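Local coordinates for F5/8 type C domain protein (Clostridium perfringens, PDB 7JRM) that probably binds mucin-type glycans through a carbohydrate-binding module of family 51, as part of the O-glycopeptidase ZmpB, at residues S93-D104 with K126-V137; D147-A157 with M181-V191. One frame throughout, in Å; residues are numbered along the deposited sequence.

Interaction 1: residues S93-D104 with K126-V137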
# COMPACT_ATOMS: atom_id res chain seq x y z
N SER A 93 20.62 -1.92 39.73
CA SER A 93 20.45 -1.98 41.18
C SER A 93 19.01 -1.64 41.51
O SER A 93 18.33 -0.95 40.74
CB SER A 93 21.41 -1.03 41.90
OG SER A 93 21.11 0.32 41.58
N ALA A 94 18.55 -2.14 42.65
CA ALA A 94 17.17 -1.91 43.07
C ALA A 94 17.09 -1.93 44.59
O ALA A 94 17.52 -2.90 45.22
CB ALA A 94 16.23 -2.96 42.48
N THR A 95 16.54 -0.87 45.16
CA THR A 95 16.23 -0.80 46.58
C THR A 95 14.72 -0.68 46.75
O THR A 95 14.02 -0.19 45.85
CB THR A 95 16.93 0.38 47.27
OG1 THR A 95 16.36 1.61 46.81
CG2 THR A 95 18.42 0.37 46.96
N ILE A 96 14.23 -1.13 47.89
CA ILE A 96 12.79 -1.14 48.16
C ILE A 96 12.58 -1.10 49.66
O ILE A 96 13.28 -1.77 50.42
CB ILE A 96 12.12 -2.38 47.51
CG1 ILE A 96 10.63 -2.41 47.81
CG2 ILE A 96 12.81 -3.66 47.96
CD1 ILE A 96 9.84 -3.30 46.87
N GLY A 97 11.61 -0.28 50.09
CA GLY A 97 11.39 -0.09 51.52
C GLY A 97 10.76 -1.29 52.20
O GLY A 97 11.01 -1.53 53.38
N SER A 98 9.95 -2.06 51.47
CA SER A 98 9.28 -3.22 52.04
C SER A 98 8.98 -4.21 50.92
O SER A 98 8.55 -3.81 49.84
CB SER A 98 7.99 -2.82 52.76
OG SER A 98 7.43 -3.92 53.45
N GLY A 99 9.20 -5.49 51.20
CA GLY A 99 9.01 -6.51 50.19
C GLY A 99 10.18 -6.57 49.22
O GLY A 99 11.31 -6.24 49.56
N SER A 100 9.88 -7.00 48.00
CA SER A 100 10.89 -7.09 46.95
C SER A 100 10.30 -6.60 45.64
O SER A 100 9.10 -6.74 45.38
CB SER A 100 11.40 -8.53 46.79
OG SER A 100 10.43 -9.35 46.17
N VAL A 101 11.16 -6.01 44.81
CA VAL A 101 10.73 -5.48 43.52
C VAL A 101 10.33 -6.64 42.61
O VAL A 101 11.04 -7.64 42.52
CB VAL A 101 11.84 -4.63 42.89
CG1 VAL A 101 11.38 -4.06 41.56
CG2 VAL A 101 12.26 -3.52 43.84
N ARG A 102 9.18 -6.50 41.95
CA ARG A 102 8.63 -7.54 41.10
C ARG A 102 8.49 -7.05 39.67
O ARG A 102 8.06 -5.91 39.44
CB ARG A 102 7.27 -8.02 41.63
CG ARG A 102 7.34 -8.85 42.89
CD ARG A 102 7.96 -10.22 42.62
NE ARG A 102 7.16 -10.99 41.67
CZ ARG A 102 6.11 -11.73 42.01
NH1 ARG A 102 5.72 -11.79 43.27
NH2 ARG A 102 5.45 -12.41 41.08
N LYS A 103 8.84 -7.91 38.72
CA LYS A 103 8.68 -7.61 37.30
C LYS A 103 7.30 -8.05 36.84
O LYS A 103 6.88 -9.18 37.11
CB LYS A 103 9.76 -8.31 36.47
CG LYS A 103 11.18 -7.87 36.78
CD LYS A 103 12.16 -8.47 35.79
CE LYS A 103 13.60 -8.24 36.23
NZ LYS A 103 14.57 -8.77 35.23
N ASP A 104 6.59 -7.14 36.16
CA ASP A 104 5.27 -7.38 35.58
C ASP A 104 4.20 -7.70 36.62
O ASP A 104 3.08 -8.06 36.25
CB ASP A 104 5.32 -8.50 34.52
CG ASP A 104 6.14 -8.11 33.31
OD1 ASP A 104 6.25 -6.90 33.03
OD2 ASP A 104 6.68 -9.01 32.63
N LYS A 126 2.51 -5.36 31.95
CA LYS A 126 3.93 -5.03 32.04
C LYS A 126 4.14 -3.85 32.98
O LYS A 126 3.28 -2.97 33.10
CB LYS A 126 4.50 -4.70 30.66
CG LYS A 126 4.06 -5.66 29.56
CD LYS A 126 4.74 -7.01 29.70
CE LYS A 126 6.22 -6.91 29.37
NZ LYS A 126 6.96 -8.13 29.81
N GLY A 127 5.28 -3.84 33.64
CA GLY A 127 5.64 -2.76 34.53
C GLY A 127 6.53 -3.26 35.65
O GLY A 127 6.98 -4.40 35.65
N ILE A 128 6.75 -2.37 36.62
CA ILE A 128 7.60 -2.64 37.77
C ILE A 128 6.81 -2.30 39.03
O ILE A 128 6.39 -1.15 39.20
CB ILE A 128 8.91 -1.85 37.73
CG1 ILE A 128 9.70 -2.18 36.46
CG2 ILE A 128 9.75 -2.13 38.97
CD1 ILE A 128 10.20 -3.61 36.41
N GLY A 129 6.61 -3.29 39.90
CA GLY A 129 5.95 -3.08 41.17
C GLY A 129 6.97 -2.97 42.28
O GLY A 129 7.76 -3.89 42.51
N THR A 130 6.95 -1.83 42.97
CA THR A 130 7.93 -1.56 44.01
C THR A 130 7.22 -0.95 45.22
O THR A 130 5.99 -0.97 45.31
CB THR A 130 9.05 -0.64 43.47
OG1 THR A 130 10.12 -0.59 44.42
CG2 THR A 130 8.52 0.76 43.21
N HIS A 131 8.00 -0.42 46.15
CA HIS A 131 7.49 0.07 47.42
C HIS A 131 8.45 1.12 47.95
O HIS A 131 9.66 0.89 47.99
CB HIS A 131 7.35 -1.09 48.42
CG HIS A 131 6.52 -0.77 49.62
ND1 HIS A 131 6.85 0.22 50.51
CD2 HIS A 131 5.37 -1.33 50.08
CE1 HIS A 131 5.94 0.26 51.47
NE2 HIS A 131 5.04 -0.67 51.23
N SER A 132 7.92 2.28 48.34
CA SER A 132 8.75 3.33 48.91
C SER A 132 9.34 2.87 50.23
O SER A 132 8.73 2.09 50.97
CB SER A 132 7.93 4.60 49.11
OG SER A 132 7.37 4.65 50.41
N TYR A 133 10.57 3.31 50.52
CA TYR A 133 11.38 4.11 49.61
C TYR A 133 12.10 3.19 48.63
O TYR A 133 12.59 2.13 49.02
CB TYR A 133 12.39 4.96 50.40
CG TYR A 133 13.26 5.87 49.56
CD1 TYR A 133 14.53 5.47 49.16
CD2 TYR A 133 12.82 7.13 49.19
CE1 TYR A 133 15.33 6.29 48.40
CE2 TYR A 133 13.62 7.96 48.43
CZ TYR A 133 14.87 7.54 48.03
OH TYR A 133 15.66 8.37 47.27
N SER A 134 12.18 3.60 47.37
CA SER A 134 12.71 2.73 46.33
C SER A 134 13.58 3.53 45.36
O SER A 134 13.23 4.65 44.98
CB SER A 134 11.59 2.03 45.55
OG SER A 134 12.12 1.21 44.53
N GLU A 135 14.70 2.93 44.97
CA GLU A 135 15.59 3.49 43.95
C GLU A 135 15.99 2.36 43.01
O GLU A 135 16.68 1.42 43.43
CB GLU A 135 16.83 4.13 44.58
CG GLU A 135 16.59 5.50 45.18
CD GLU A 135 17.88 6.19 45.57
OE1 GLU A 135 18.97 5.63 45.29
OE2 GLU A 135 17.82 7.29 46.16
N ILE A 136 15.55 2.44 41.76
CA ILE A 136 15.83 1.41 40.76
C ILE A 136 16.57 2.08 39.61
O ILE A 136 16.08 3.06 39.03
CB ILE A 136 14.55 0.72 40.27
CG1 ILE A 136 13.72 0.23 41.46
CG2 ILE A 136 14.89 -0.44 39.35
CD1 ILE A 136 12.43 -0.46 41.07
N VAL A 137 17.74 1.55 39.27
CA VAL A 137 18.62 2.13 38.26
C VAL A 137 18.68 1.17 37.07
O VAL A 137 18.85 -0.04 37.25
CB VAL A 137 20.02 2.40 38.82
CG1 VAL A 137 20.94 2.94 37.74
CG2 VAL A 137 19.94 3.37 39.99
O HOH W 1 19.27 1.28 43.17
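Ser93-Asp104 pairs with Lys126-Val137 in two antiparallel strand contacts, Ser93-Thr95 beside Ser134-Val137 and Arg102-Lys103 beside Gly127-His131. They belong to the two sheets of the NPCBM beta-sandwich, so one irregular link, Ile96-Val101, passes from sheet to sheet alongside the turn between strands 127-131 and 134-139. At the first sheet's edge, Val137 N gives Ser93 O a nearly straight bond of 3.0 Å, and a water joins Ser93 OG to Glu135 O. Thr95 adds a side-chain acceptor to the backbone pairing: with chi1 at 69°, OG1 folds back between its own N and carbonyl carbon and accepts from Glu135 N at 2.8 Å. Thr95 O is met nearly end-on by Ser134 OG (2.7 Å), a hydroxyl that in turn accepts from Thr130 OG1. Gly97, with no side chain, brings its CA close to Ser132 O, and its N donates to His131 O. Ser98 CB sits squarely over one face of the His131 imidazole, 3.8 Å from the centroid, while ND1 bonds Ser132 O in the ring plane. In the second sheet Arg102 and Gly129 exchange two backbone bonds, N to O each way. Between the sheets, Val101 CG1 packs on Ile128 CG2 (3.6 Å) and meets Ile136 CD1 tip to tip. At the far end Lys126, bent at chi2 and chi3, curls alongside Asp104 to bring NZ to OD2 (3.0 Å); Asp88 shares the ammonium and Ser87 the carboxylate. Apolar branches thus face inward, whereas hydroxyls and charges secure the strand ends; Ser132 OG also bonds Asp214, a calcium ligand, linking the turn to the metal site.

Interaction 2: residues D147-A157 with M181-V191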
# COMPACT_ATOMS: atom_id res chain seq x y z
N ASP A 147 9.06 6.34 29.00
CA ASP A 147 7.63 6.54 29.12
C ASP A 147 7.07 5.56 30.14
O ASP A 147 7.43 4.38 30.14
CB ASP A 147 6.94 6.36 27.76
CG ASP A 147 5.50 6.83 27.76
OD1 ASP A 147 5.07 7.43 28.77
OD2 ASP A 147 4.80 6.61 26.75
N THR A 148 6.18 6.05 31.01
CA THR A 148 5.65 5.21 32.07
C THR A 148 4.38 5.82 32.64
O THR A 148 4.17 7.03 32.58
CB THR A 148 6.68 5.02 33.20
OG1 THR A 148 6.18 4.06 34.15
CG2 THR A 148 6.95 6.34 33.91
N TRP A 149 3.53 4.95 33.18
CA TRP A 149 2.43 5.33 34.05
C TRP A 149 2.85 5.09 35.50
O TRP A 149 3.58 4.14 35.79
CB TRP A 149 1.16 4.54 33.74
CG TRP A 149 0.51 4.88 32.43
CD1 TRP A 149 0.53 4.13 31.29
CD2 TRP A 149 -0.28 6.04 32.14
NE1 TRP A 149 -0.19 4.76 30.30
CE2 TRP A 149 -0.70 5.93 30.80
CE3 TRP A 149 -0.67 7.16 32.87
CZ2 TRP A 149 -1.49 6.90 30.17
CZ3 TRP A 149 -1.45 8.13 32.26
CH2 TRP A 149 -1.85 7.99 30.92
N VAL A 150 2.39 5.95 36.40
CA VAL A 150 2.73 5.84 37.81
C VAL A 150 1.47 6.03 38.65
O VAL A 150 0.51 6.69 38.22
CB VAL A 150 3.81 6.85 38.24
CG1 VAL A 150 5.14 6.52 37.57
CG2 VAL A 150 3.38 8.27 37.91
N GLY A 151 1.48 5.45 39.84
CA GLY A 151 0.35 5.58 40.74
C GLY A 151 0.45 4.59 41.87
O GLY A 151 1.35 3.74 41.92
N ILE A 152 -0.50 4.71 42.79
CA ILE A 152 -0.61 3.79 43.92
C ILE A 152 -1.29 2.52 43.46
O ILE A 152 -2.35 2.57 42.82
CB ILE A 152 -1.37 4.44 45.08
CG1 ILE A 152 -0.59 5.64 45.64
CG2 ILE A 152 -1.65 3.43 46.18
CD1 ILE A 152 0.50 5.26 46.61
N ASP A 153 -0.68 1.37 43.76
CA ASP A 153 -1.27 0.09 43.37
C ASP A 153 -2.62 -0.10 44.06
O ASP A 153 -2.81 0.30 45.21
CB ASP A 153 -0.32 -1.06 43.72
CG ASP A 153 -0.81 -2.39 43.20
OD1 ASP A 153 -0.77 -2.61 41.97
OD2 ASP A 153 -1.23 -3.24 44.01
N ARG A 154 -3.55 -0.72 43.34
CA ARG A 154 -4.92 -0.85 43.83
C ARG A 154 -5.06 -1.87 44.95
O ARG A 154 -6.14 -1.94 45.56
CB ARG A 154 -5.85 -1.23 42.67
CG ARG A 154 -6.05 -0.13 41.65
CD ARG A 154 -6.27 1.22 42.32
NE ARG A 154 -7.55 1.29 43.02
CZ ARG A 154 -8.02 2.39 43.60
NH1 ARG A 154 -9.20 2.36 44.21
NH2 ARG A 154 -7.32 3.51 43.58
N HIS A 155 -4.02 -2.65 45.25
CA HIS A 155 -4.11 -3.62 46.33
C HIS A 155 -4.27 -2.96 47.70
O HIS A 155 -4.78 -3.60 48.63
CB HIS A 155 -2.88 -4.53 46.32
CG HIS A 155 -2.81 -5.48 47.47
ND1 HIS A 155 -3.47 -6.70 47.47
CD2 HIS A 155 -2.17 -5.40 48.66
CE1 HIS A 155 -3.23 -7.32 48.61
NE2 HIS A 155 -2.44 -6.56 49.35
N VAL A 156 -3.86 -1.71 47.84
CA VAL A 156 -3.94 -1.00 49.11
C VAL A 156 -5.04 0.05 49.05
O VAL A 156 -4.95 1.10 49.70
CB VAL A 156 -2.59 -0.37 49.49
CG1 VAL A 156 -1.56 -1.45 49.79
CG2 VAL A 156 -2.10 0.54 48.37
N ALA A 157 -6.09 -0.22 48.27
CA ALA A 157 -7.19 0.72 48.13
C ALA A 157 -7.97 0.93 49.43
O ALA A 157 -8.76 1.88 49.50
CB ALA A 157 -8.15 0.25 47.03
N MET A 181 1.01 11.52 45.33
CA MET A 181 -0.07 10.70 44.79
C MET A 181 -0.66 9.85 45.90
O MET A 181 0.08 9.19 46.64
CB MET A 181 0.43 9.82 43.65
CG MET A 181 0.54 10.56 42.32
SD MET A 181 0.96 9.47 40.95
CE MET A 181 -0.68 9.00 40.40
N ARG A 182 -1.98 9.86 46.02
CA ARG A 182 -2.70 9.13 47.05
C ARG A 182 -3.51 8.00 46.40
O ARG A 182 -3.39 7.73 45.20
CB ARG A 182 -3.57 10.09 47.85
CG ARG A 182 -2.88 11.40 48.17
CD ARG A 182 -3.59 12.18 49.27
NE ARG A 182 -2.72 13.19 49.86
CZ ARG A 182 -1.90 12.97 50.88
NH1 ARG A 182 -1.83 11.76 51.43
NH2 ARG A 182 -1.15 13.95 51.35
N ILE A 183 -4.33 7.34 47.22
CA ILE A 183 -5.08 6.17 46.74
C ILE A 183 -6.02 6.57 45.61
O ILE A 183 -6.10 5.89 44.58
CB ILE A 183 -5.84 5.51 47.90
CG1 ILE A 183 -4.86 4.81 48.84
CG2 ILE A 183 -6.88 4.53 47.38
CD1 ILE A 183 -5.48 4.34 50.13
N ASP A 184 -6.74 7.67 45.78
CA ASP A 184 -7.73 8.11 44.80
C ASP A 184 -7.15 9.04 43.74
O ASP A 184 -7.91 9.66 43.00
CB ASP A 184 -8.91 8.77 45.50
CG ASP A 184 -8.51 9.98 46.32
OD1 ASP A 184 -7.31 10.11 46.64
OD2 ASP A 184 -9.39 10.79 46.66
N THR A 185 -5.83 9.16 43.65
CA THR A 185 -5.21 9.97 42.61
C THR A 185 -5.13 9.17 41.32
O THR A 185 -4.47 8.12 41.30
CB THR A 185 -3.82 10.44 43.03
OG1 THR A 185 -3.89 11.08 44.31
CG2 THR A 185 -3.25 11.41 42.01
N PRO A 186 -5.76 9.61 40.23
CA PRO A 186 -5.66 8.87 38.97
C PRO A 186 -4.22 8.79 38.48
O PRO A 186 -3.39 9.64 38.80
CB PRO A 186 -6.53 9.69 38.00
CG PRO A 186 -7.46 10.46 38.89
CD PRO A 186 -6.68 10.76 40.13
N LYS A 187 -3.94 7.75 37.71
CA LYS A 187 -2.58 7.49 37.26
C LYS A 187 -2.04 8.65 36.44
O LYS A 187 -2.77 9.30 35.69
CB LYS A 187 -2.53 6.20 36.44
CG LYS A 187 -3.31 6.25 35.13
CD LYS A 187 -3.20 4.93 34.37
CE LYS A 187 -3.64 5.09 32.92
NZ LYS A 187 -4.96 5.77 32.81
N LYS A 188 -0.75 8.93 36.61
CA LYS A 188 -0.07 10.01 35.91
C LYS A 188 0.97 9.45 34.95
O LYS A 188 1.55 8.39 35.19
CB LYS A 188 0.60 10.97 36.91
CG LYS A 188 -0.36 11.85 37.68
CD LYS A 188 0.37 12.67 38.73
CE LYS A 188 -0.61 13.41 39.64
NZ LYS A 188 -1.48 14.35 38.88
N ARG A 189 1.19 10.17 33.86
CA ARG A 189 2.14 9.76 32.83
C ARG A 189 3.41 10.60 32.93
O ARG A 189 3.36 11.80 33.18
CB ARG A 189 1.53 9.91 31.44
CG ARG A 189 2.35 9.28 30.32
CD ARG A 189 1.61 9.32 29.00
NE ARG A 189 2.32 8.61 27.95
CZ ARG A 189 2.11 8.78 26.64
NH1 ARG A 189 1.19 9.64 26.23
NH2 ARG A 189 2.80 8.08 25.76
N LEU A 190 4.55 9.94 32.74
CA LEU A 190 5.85 10.60 32.75
C LEU A 190 6.60 10.23 31.47
O LEU A 190 6.86 9.05 31.23
CB LEU A 190 6.67 10.21 33.98
CG LEU A 190 6.08 10.56 35.35
CD1 LEU A 190 6.97 10.05 36.47
CD2 LEU A 190 5.87 12.06 35.47
N VAL A 191 6.93 11.23 30.66
CA VAL A 191 7.66 11.05 29.42
C VAL A 191 8.94 11.87 29.53
O VAL A 191 8.89 13.11 29.53
CB VAL A 191 6.84 11.46 28.19
CG1 VAL A 191 7.61 11.18 26.91
CG2 VAL A 191 5.50 10.74 28.18
O HOH W 2 -2.37 6.89 42.86
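Trp149 lies between Lys187, just before the neighbouring strand, and Arg189 on it, in an antiparallel pairing of Asp147-Val150 with Lys188-Val191. Lys187 runs its methylenes over one face of the Trp149 indole, CE standing 3.5 Å from the centroid of the six-membered ring. Its CG takes the tight position between N and the carbonyl carbon (chi1 65°), and the otherwise extended chain bends at chi4, which keeps NZ over the same ring as a cation-pi partner while it bonds Asn116. The opposite face receives Arg189 CB, offset toward the rim. With CG opposite the backbone N (chi1 -170°), the Arg189 chain runs straight from CG to NE and so reaches Asp147, gripping it side-on: NE donates to OD1 at 3.1 Å and NH2 to OD2 at 2.7 Å, the carboxylate turned 33° from the guanidinium plane. Arg224 also bridges OD2, so the charge of this buried acid is probably balanced by two arginines. On the other side of the strands, Val150 CG1 touches Leu190 CD1 at 4.1 Å. Met181, bent at chi3, lays CE against Gly151 CA (3.6 Å) and beside Val150 O. Beyond the paired residues, a water joins Ile152 N to Arg182 O and Thr185 O. Strand 215-224 pairs with the other edge of 145-152; Val150 packs across on Phe166 of strand 163-170 in the facing sheet, to which Met181, at the end of strand 173-182, itself belongs, and Trp149 meets Phe124.

Interactions 1 and 2 lie in one NPCBM domain, their centres about 14 Å apart and without direct touch. Both reach the sheet in which strand 215-224 pairs with 127-131 and with 145-152, so this strand stands between them; both also reach the facing sheet, interaction 1 through edge strand 93-95 and interaction 2 through the end of 173-182. Each is partly buried. Interaction 1 has more exposed residues, several of them in the 97-100 loop, and, besides its own salt bridge, depends on hydroxyl and backbone bonds around an irregular crossing. Interaction 2 follows a more regular strand pair, with aliphatic packing toward the facing sheet and an aromatic-cationic stack and salt bridge on the reverse side.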